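PDB 7A03: M32 carboxypeptidase from Chitinophagaceae bacterium, which probably acts as a metal-dependent carboxypeptidase of the M32 family, removing amino acids from the C-terminal ends of peptide chains. Local coordinates for residues A[316-321]-A[335-340]; A[250-253]-A[259-262]; A[171-176]-A[364-369]. All blocks are in the same frame, centred on the assembly; numbering follows the deposited sequence. Where two conformers were deposited one is given.

Contact 1 of 3, residues A[316-321]-A[335-340]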
loop_
_atom_site.group_PDB
_atom_site.type_symbol
_atom_site.label_atom_id
_atom_site.label_comp_id
_atom_site.label_asym_id
_atom_site.label_seq_id
_atom_site.Cartn_x
_atom_site.Cartn_y
_atom_site.Cartn_z
ATOM N N PHE A 316 4.179 22.015 16.194
ATOM C CA PHE A 316 5.414 21.635 16.863
ATOM C C PHE A 316 6.572 21.482 15.888
ATOM O O PHE A 316 7.687 21.950 16.164
ATOM C CB PHE A 316 5.193 20.329 17.638
ATOM C CG PHE A 316 6.430 19.793 18.305
ATOM C CD1 PHE A 316 6.799 20.248 19.562
ATOM C CD2 PHE A 316 7.204 18.817 17.697
ATOM C CE1 PHE A 316 7.918 19.755 20.190
ATOM C CE2 PHE A 316 8.346 18.317 18.320
ATOM C CZ PHE A 316 8.698 18.790 19.577
ATOM N N GLN A 317 6.347 20.832 14.744
ATOM C CA GLN A 317 7.479 20.524 13.876
ATOM C C GLN A 317 7.981 21.723 13.070
ATOM O O GLN A 317 9.172 21.787 12.752
ATOM C CB GLN A 317 7.161 19.340 12.960
ATOM C CG GLN A 317 7.025 18.000 13.683
ATOM C CD GLN A 317 8.346 17.465 14.236
ATOM O OE1 GLN A 317 9.430 17.969 13.917
ATOM N NE2 GLN A 317 8.253 16.432 15.054
ATOM N N TYR A 318 7.122 22.682 12.724
ATOM C CA TYR A 318 7.563 23.747 11.827
ATOM C C TYR A 318 8.702 24.586 12.388
ATOM O O TYR A 318 9.686 24.797 11.660
ATOM C CB TYR A 318 6.391 24.595 11.303
ATOM C CG TYR A 318 6.869 25.502 10.188
ATOM C CD1 TYR A 318 7.388 24.962 9.019
ATOM C CD2 TYR A 318 6.852 26.896 10.321
ATOM C CE1 TYR A 318 7.872 25.765 8.005
ATOM C CE2 TYR A 318 7.323 27.711 9.298
ATOM C CZ TYR A 318 7.827 27.136 8.143
ATOM O OH TYR A 318 8.322 27.897 7.107
ATOM N N PRO A 319 8.651 25.099 13.623
ATOM C CA PRO A 319 9.806 25.868 14.115
ATOM C C PRO A 319 11.090 25.059 14.100
ATOM O O PRO A 319 12.172 25.608 13.829
ATOM C CB PRO A 319 9.387 26.273 15.536
ATOM C CG PRO A 319 7.902 26.113 15.567
ATOM C CD PRO A 319 7.576 25.009 14.628
ATOM N N ARG A 320 10.991 23.743 14.321
ATOM C CA ARG A 320 12.182 22.903 14.297
ATOM C C ARG A 320 12.781 22.812 12.892
ATOM O O ARG A 320 14.002 22.942 12.709
ATOM C CB ARG A 320 11.864 21.526 14.871
ATOM C CG ARG A 320 11.349 21.546 16.306
ATOM C CD ARG A 320 10.883 20.151 16.772
ATOM N NE ARG A 320 11.952 19.146 16.817
ATOM C CZ ARG A 320 12.780 18.979 17.842
ATOM N NH1 ARG A 320 12.674 19.744 18.917
ATOM N NH2 ARG A 320 13.712 18.032 17.793
ATOM N N ILE A 321 11.942 22.599 11.871
ATOM C CA ILE A 321 12.513 22.525 10.530
ATOM C C ILE A 321 12.931 23.902 10.027
ATOM O O ILE A 321 13.827 24.006 9.184
ATOM C CB ILE A 321 11.677 21.742 9.492
ATOM C CG1 ILE A 321 10.412 22.500 9.118
ATOM C CG2 ILE A 321 11.394 20.312 9.951
ATOM C CD1 ILE A 321 9.833 22.015 7.790
ATOM N N GLN A 335 1.473 28.948 8.244
ATOM C CA GLN A 335 0.324 28.809 7.350
ATOM C C GLN A 335 0.749 28.623 5.898
ATOM O O GLN A 335 0.176 27.790 5.182
ATOM C CB GLN A 335 -0.597 30.026 7.483
ATOM C CG GLN A 335 -1.696 29.848 8.503
ATOM C CD GLN A 335 -2.592 28.668 8.178
ATOM O OE1 GLN A 335 -2.892 28.404 7.016
ATOM N NE2 GLN A 335 -3.002 27.940 9.203
ATOM N N GLU A 336 1.747 29.387 5.439
ATOM C CA GLU A 336 2.228 29.209 4.068
ATOM C C GLU A 336 2.775 27.804 3.853
ATOM O O GLU A 336 2.500 27.168 2.824
ATOM C CB GLU A 336 3.293 30.252 3.740
ATOM C CG GLU A 336 2.735 31.655 3.695
ATOM C CD GLU A 336 3.805 32.715 3.530
ATOM O OE1 GLU A 336 4.824 32.646 4.244
ATOM O OE2 GLU A 336 3.624 33.621 2.690
ATOM N N PHE A 337 3.555 27.310 4.817
ATOM C CA PHE A 337 4.120 25.974 4.707
ATOM C C PHE A 337 3.018 24.914 4.698
ATOM O O PHE A 337 3.042 23.984 3.879
ATOM C CB PHE A 337 5.107 25.750 5.853
ATOM C CG PHE A 337 5.815 24.434 5.775
ATOM C CD1 PHE A 337 6.953 24.285 4.991
ATOM C CD2 PHE A 337 5.344 23.346 6.487
ATOM C CE1 PHE A 337 7.605 23.065 4.914
ATOM C CE2 PHE A 337 5.990 22.131 6.405
ATOM C CZ PHE A 337 7.115 21.998 5.626
ATOM N N TYR A 338 2.028 25.063 5.584
ATOM C CA TYR A 338 0.916 24.113 5.682
ATOM C C TYR A 338 0.129 24.053 4.376
ATOM O O TYR A 338 -0.181 22.963 3.854
ATOM C CB TYR A 338 0.033 24.551 6.852
ATOM C CG TYR A 338 -1.298 23.857 6.985
ATOM C CD1 TYR A 338 -1.380 22.485 7.216
ATOM C CD2 TYR A 338 -2.473 24.577 6.898
ATOM C CE1 TYR A 338 -2.603 21.859 7.344
ATOM C CE2 TYR A 338 -3.698 23.957 7.028
ATOM C CZ TYR A 338 -3.757 22.601 7.246
ATOM O OH TYR A 338 -4.986 21.988 7.379
ATOM N N LYS A 339 -0.155 25.220 3.803
ATOM C CA LYS A 339 -0.869 25.245 2.534
ATOM C C LYS A 339 -0.023 24.635 1.423
ATOM O O LYS A 339 -0.542 23.903 0.570
ATOM C CB LYS A 339 -1.274 26.678 2.200
ATOM C CG LYS A 339 -2.348 27.243 3.133
ATOM C CD LYS A 339 -3.555 26.309 3.190
ATOM C CE LYS A 339 -4.557 26.722 4.262
ATOM N NZ LYS A 339 -5.782 25.872 4.201
ATOM N N ALA A 340 1.289 24.881 1.442
ATOM C CA ALA A 340 2.151 24.411 0.363
ATOM C C ALA A 340 2.300 22.895 0.374
ATOM O O ALA A 340 2.385 22.262 -0.688
ATOM C CB ALA A 340 3.519 25.069 0.504
#

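Contact 2 of 3, residues A[250-253]-A[259-262]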
loop_
_atom_site.group_PDB
_atom_site.type_symbol
_atom_site.label_atom_id
_atom_site.label_comp_id
_atom_site.label_asym_id
_atom_site.label_seq_id
_atom_site.Cartn_x
_atom_site.Cartn_y
_atom_site.Cartn_z
ATOM N N THR A 250 13.419 2.263 3.552
ATOM C CA THR A 250 14.274 3.041 2.674
ATOM C C THR A 250 13.625 4.373 2.366
ATOM O O THR A 250 12.411 4.552 2.518
ATOM C CB THR A 250 14.615 2.283 1.380
ATOM O OG1 THR A 250 13.437 2.129 0.581
ATOM C CG2 THR A 250 15.164 0.890 1.707
ATOM N N THR A 251 14.451 5.325 1.953
ATOM C CA THR A 251 13.944 6.612 1.534
ATOM C C THR A 251 14.800 7.098 0.383
ATOM O O THR A 251 15.784 6.456 -0.002
ATOM C CB THR A 251 13.859 7.588 2.712
ATOM O OG1 THR A 251 13.110 8.749 2.309
ATOM C CG2 THR A 251 15.255 8.012 3.180
ATOM N N ARG A 252 14.416 8.238 -0.172
ATOM C CA ARG A 252 15.174 8.892 -1.218
ATOM C C ARG A 252 15.164 10.380 -0.919
ATOM O O ARG A 252 14.180 10.917 -0.402
ATOM C CB ARG A 252 14.547 8.647 -2.597
ATOM C CG ARG A 252 13.044 8.817 -2.605
ATOM C CD ARG A 252 12.461 8.707 -4.002
ATOM N NE ARG A 252 11.075 9.168 -4.029
ATOM C CZ ARG A 252 10.528 9.828 -5.045
ATOM N NH1 ARG A 252 11.253 10.109 -6.122
ATOM N NH2 ARG A 252 9.260 10.214 -4.984
ATOM N N ILE A 253 16.257 11.046 -1.244
ATOM C CA ILE A 253 16.411 12.464 -0.958
ATOM C C ILE A 253 16.540 13.218 -2.271
ATOM O O ILE A 253 17.348 12.842 -3.126
ATOM C CB ILE A 253 17.641 12.716 -0.073
ATOM C CG1 ILE A 253 17.468 12.050 1.284
ATOM C CG2 ILE A 253 17.876 14.230 0.101
ATOM C CD1 ILE A 253 18.750 11.905 2.039
ATOM N N SER A 259 9.504 18.287 -0.590
ATOM C CA SER A 259 8.278 17.491 -0.468
ATOM C C SER A 259 8.547 15.991 -0.459
ATOM O O SER A 259 7.697 15.210 -0.020
ATOM C CB SER A 259 7.339 17.798 -1.637
ATOM O OG SER A 259 7.026 19.176 -1.696
ATOM N N ASN A 260 9.711 15.569 -0.923
ATOM C CA ASN A 260 9.936 14.154 -1.201
ATOM C C ASN A 260 10.247 13.379 0.076
ATOM O O ASN A 260 9.412 12.615 0.582
ATOM C CB ASN A 260 11.053 14.019 -2.239
ATOM C CG ASN A 260 11.118 12.644 -2.861
ATOM O OD1 ASN A 260 10.978 11.629 -2.181
ATOM N ND2 ASN A 260 11.360 12.603 -4.169
ATOM N N MET A 261 11.449 13.579 0.608
ATOM C CA MET A 261 11.972 12.661 1.608
ATOM C C MET A 261 11.139 12.647 2.877
ATOM O O MET A 261 10.866 11.572 3.422
ATOM C CB MET A 261 13.425 12.992 1.937
ATOM C CG MET A 261 14.085 11.957 2.827
ATOM S SD MET A 261 15.082 12.659 4.178
ATOM C CE MET A 261 13.807 13.480 5.148
ATOM N N THR A 262 10.771 13.829 3.395
ATOM C CA THR A 262 10.181 13.887 4.726
ATOM C C THR A 262 8.906 13.049 4.783
ATOM O O THR A 262 8.714 12.227 5.700
ATOM C CB THR A 262 9.930 15.349 5.119
ATOM O OG1 THR A 262 11.183 15.936 5.513
ATOM C CG2 THR A 262 8.944 15.457 6.273
#

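Contact 3 of 3, residues A[171-176]-A[364-369]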
loop_
_atom_site.group_PDB
_atom_site.type_symbol
_atom_site.label_atom_id
_atom_site.label_comp_id
_atom_site.label_asym_id
_atom_site.label_seq_id
_atom_site.Cartn_x
_atom_site.Cartn_y
_atom_site.Cartn_z
ATOM N N ASP A 171 -19.688 -4.588 -5.539
ATOM C CA ASP A 171 -20.781 -3.831 -4.925
ATOM C C ASP A 171 -20.238 -2.792 -3.948
ATOM O O ASP A 171 -20.560 -1.590 -4.032
ATOM C CB ASP A 171 -21.713 -4.808 -4.205
ATOM C CG ASP A 171 -22.960 -4.140 -3.664
ATOM O OD1 ASP A 171 -23.869 -3.832 -4.462
ATOM O OD2 ASP A 171 -23.030 -3.931 -2.435
ATOM N N MET A 172 -19.373 -3.246 -3.033
ATOM C CA MET A 172 -18.752 -2.381 -2.035
ATOM C C MET A 172 -17.935 -1.273 -2.695
ATOM O O MET A 172 -18.047 -0.092 -2.336
ATOM C CB MET A 172 -17.869 -3.253 -1.137
ATOM C CG MET A 172 -16.823 -2.515 -0.333
ATOM S SD MET A 172 -15.506 -3.643 0.162
ATOM C CE MET A 172 -14.538 -2.573 1.228
ATOM N N LEU A 173 -17.108 -1.636 -3.677
ATOM C CA LEU A 173 -16.230 -0.658 -4.305
ATOM C C LEU A 173 -16.991 0.285 -5.233
ATOM O O LEU A 173 -16.624 1.458 -5.352
ATOM C CB LEU A 173 -15.084 -1.372 -5.029
ATOM C CG LEU A 173 -14.039 -1.979 -4.080
ATOM C CD1 LEU A 173 -12.919 -2.698 -4.824
ATOM C CD2 LEU A 173 -13.453 -0.892 -3.208
ATOM N N ASP A 174 -18.048 -0.190 -5.897
ATOM C CA ASP A 174 -18.867 0.717 -6.689
ATOM C C ASP A 174 -19.475 1.783 -5.802
ATOM O O ASP A 174 -19.493 2.968 -6.162
ATOM C CB ASP A 174 -19.987 -0.048 -7.386
ATOM C CG ASP A 174 -19.545 -0.712 -8.676
ATOM O OD1 ASP A 174 -18.374 -0.554 -9.095
ATOM O OD2 ASP A 174 -20.408 -1.392 -9.282
ATOM N N THR A 175 -19.977 1.384 -4.631
ATOM C CA THR A 175 -20.528 2.374 -3.709
ATOM C C THR A 175 -19.461 3.385 -3.286
ATOM O O THR A 175 -19.681 4.610 -3.331
ATOM C CB THR A 175 -21.124 1.647 -2.507
ATOM O OG1 THR A 175 -22.242 0.871 -2.952
ATOM C CG2 THR A 175 -21.564 2.631 -1.409
ATOM N N ILE A 176 -18.286 2.890 -2.883
ATOM C CA ILE A 176 -17.227 3.794 -2.435
ATOM C C ILE A 176 -16.794 4.740 -3.551
ATOM O O ILE A 176 -16.614 5.944 -3.328
ATOM C CB ILE A 176 -16.043 2.998 -1.852
ATOM C CG1 ILE A 176 -16.441 2.434 -0.496
ATOM C CG2 ILE A 176 -14.824 3.891 -1.703
ATOM C CD1 ILE A 176 -15.523 1.357 0.020
ATOM N N ILE A 364 -10.181 5.262 -11.893
ATOM C CA ILE A 364 -10.089 4.983 -13.318
ATOM C C ILE A 364 -9.551 3.578 -13.525
ATOM O O ILE A 364 -10.131 2.780 -14.277
ATOM C CB ILE A 364 -9.244 6.059 -14.020
ATOM C CG1 ILE A 364 -10.034 7.369 -14.068
ATOM C CG2 ILE A 364 -8.862 5.585 -15.416
ATOM C CD1 ILE A 364 -9.176 8.583 -14.297
ATOM N N ARG A 365 -8.510 3.216 -12.762
ATOM C CA ARG A 365 -7.954 1.874 -12.893
ATOM C C ARG A 365 -8.992 0.838 -12.491
ATOM O O ARG A 365 -9.172 -0.186 -13.177
ATOM C CB ARG A 365 -6.667 1.758 -12.068
ATOM C CG ARG A 365 -5.492 2.534 -12.689
ATOM C CD ARG A 365 -4.476 2.966 -11.629
ATOM N NE ARG A 365 -3.314 3.670 -12.176
ATOM C CZ ARG A 365 -3.343 4.905 -12.688
ATOM N NH1 ARG A 365 -4.477 5.587 -12.739
ATOM N NH2 ARG A 365 -2.232 5.476 -13.144
ATOM N N TYR A 366 -9.767 1.143 -11.443
ATOM C CA TYR A 366 -10.783 0.197 -11.016
ATOM C C TYR A 366 -11.791 -0.027 -12.135
ATOM O O TYR A 366 -12.059 -1.176 -12.532
ATOM C CB TYR A 366 -11.427 0.683 -9.713
ATOM C CG TYR A 366 -12.694 -0.017 -9.338
ATOM C CD1 TYR A 366 -12.680 -1.290 -8.784
ATOM C CD2 TYR A 366 -13.920 0.608 -9.526
ATOM C CE1 TYR A 366 -13.850 -1.924 -8.458
ATOM C CE2 TYR A 366 -15.110 -0.028 -9.185
ATOM C CZ TYR A 366 -15.054 -1.299 -8.647
ATOM O OH TYR A 366 -16.203 -1.959 -8.294
ATOM N N GLU A 367 -12.280 1.063 -12.740
ATOM C CA GLU A 367 -13.328 0.870 -13.734
ATOM C C GLU A 367 -12.774 0.106 -14.919
ATOM O O GLU A 367 -13.407 -0.843 -15.414
ATOM C CB GLU A 367 -13.962 2.194 -14.169
ATOM C CG GLU A 367 -14.521 3.045 -13.028
ATOM C CD GLU A 367 -15.728 2.436 -12.320
ATOM O OE1 GLU A 367 -16.374 1.520 -12.875
ATOM O OE2 GLU A 367 -16.036 2.892 -11.195
ATOM N N ILE A 368 -11.537 0.425 -15.305
ATOM C CA ILE A 368 -10.953 -0.236 -16.459
ATOM C C ILE A 368 -10.751 -1.707 -16.155
ATOM O O ILE A 368 -11.140 -2.577 -16.948
ATOM C CB ILE A 368 -9.655 0.472 -16.879
ATOM C CG1 ILE A 368 -9.990 1.759 -17.628
ATOM C CG2 ILE A 368 -8.773 -0.457 -17.714
ATOM C CD1 ILE A 368 -8.807 2.643 -17.860
ATOM N N GLU A 369 -10.217 -2.015 -14.966
ATOM C CA GLU A 369 -9.990 -3.420 -14.665
ATOM C C GLU A 369 -11.308 -4.157 -14.643
ATOM O O GLU A 369 -11.423 -5.263 -15.199
ATOM C CB GLU A 369 -9.244 -3.599 -13.348
ATOM C CG GLU A 369 -7.773 -3.315 -13.471
ATOM C CD GLU A 369 -7.028 -3.548 -12.194
ATOM O OE1 GLU A 369 -7.620 -4.123 -11.257
ATOM O OE2 GLU A 369 -5.850 -3.152 -12.132
#

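Contact 1 of 3, residues A[316-321]-A[335-340]
CE1 of Y318 lies over one face of the F337 ring, 3.3 Å above its plane, displaced toward the rim and closest to CG of F337. The two ring planes are inclined at 33°, with centroids 4.7 Å apart. CD1 of I321 arrives from the opposite direction and meets CZ of F337 at 3.5 Å, while W314 makes an edge-to-face pair with the same ring. With CG anti to its backbone nitrogen (chi1 -176°), F337 is thrown out from helix 334-341 into this apolar cluster, which a flat hydrocarbon ring suits well. Tyrosine suits position 318 for a different reason: its ring packs like a phenylalanine, yet its hydroxyl hydrogen-bonds to the backbone O of V332, just before the second helix. F258 and W263 of helix 258-277 also touch F337, and F258 touches I321 as well. The contact is thus an aromatic helix-to-helix junction, in which helices 311-324, 334-341 and 258-277 meet in one hydrophobic cluster within the mostly helical M32 metallopeptidase fold.

Contact 2 of 3, residues A[250-253]-A[259-262]
A short strand-to-helix connection brings T251, R252 and I253 against N260 and M261, where the chain passes from strand 247-251 to helix 258-277. That helix carries an HExxH pattern further along, which in this family probably forms the metal site, although no metal is bound to it here. R252 reaches N260 with a chain extended from CG to NE, which brings the guanidinium across the amide of N260, the two planes 71° apart. ND2 of N260 stands over the centre of the guanidinium, 3.0 Å from CZ of R252. The nitrogens on both sides are donors, and OD1 of N260 is poorly angled for NE, so the close approach is packing and not a hydrogen bond; since amide N and O look alike in electron density, the assignment of the amide ends may be doubtful. An arginine suits this outer position because its aliphatic CG and CD can pass OD1 of N260 while the residue remains exposed. In the buried part, CB and CG of M261 pack against residues 251-253, and the chain then bends away. Its CB lies 3.2 Å from the carbonyl O of R252, and its CG is 3.4 Å from OG1 of T251; both oxygens are buried without a polar partner. CG1 of I253 lies beside M261, 3.7 Å from CG of that residue, and runs in the same direction. The flexible methionine can fit both a hydroxyl and a branched chain. Strand 247-251 is the middle of a three-stranded sheet, and the backbone of T251 bonds to D232 and S234. I253 and M261 also share Q211 of helix 208-222, which thus borders the junction, while the side chain of T251 touches S264 and C265 further along helix 258-277.

Contact 3 of 3, residues A[171-176]-A[364-369]
Y366 leaves helix 358-374 with its CB aimed at L173 and D174 on helix 170-192. CG is anti to the backbone nitrogen (chi1 166°), which directs the ring toward helix 170-192. On one side of the ring CE1 lies 3.7 Å from CB of L173 and 3.8 Å from CD1 of the same leucine. On the other side CE2 is 3.3 Å from OD1 of D174, which approaches the ring edge close to its plane. CZ comes next, 3.6 Å from CB of L173. At the tip OH gives its proton to OD1 of D174 at 2.7 Å, a short bond. The carboxylate is turned 80° from the ring, and the hydroxyl reaches OD1 from above the carboxylate plane, 53° out of it. In fold terms this is a helix-to-helix contact between two parts of the helical M32 body far apart in sequence. Tyrosine fits it because the ring can pack against L173 while the hydroxyl meets the acid. A phenylalanine here would keep the ring but would probably cost D174 OD1 one of its partners on helix 358-374, leaving K370 to hold it. That lysine forms a salt bridge with the same oxygen and takes E367 as well; it is likely to ease the like charges of D174 and E367. F177 stacks on the Y366 ring, and P420, at the start of helix 420-439, touches both Y366 and L173.

In the fold
From the N terminus, the chain first reaches residues 171-176, the opening half of contact 3, which waits for its partner until residues 364-369. Inside that long loop lie the other two contacts in series. Contact 2 closes a short connection, linking the end of strand 247-251 with the start of helix 258-277; contact 1 then closes a loop by joining helix 311-324 to helix 334-341. Neither crosses the other, and both are nested within contact 3. Contacts 1 and 2 lie on the same side of the chain's centre, their centres about 17 Å apart, whereas contacts 2 and 3 lie on opposite sides. Contact 3 ties helix 170-192 to helix 358-374, far apart in the chain.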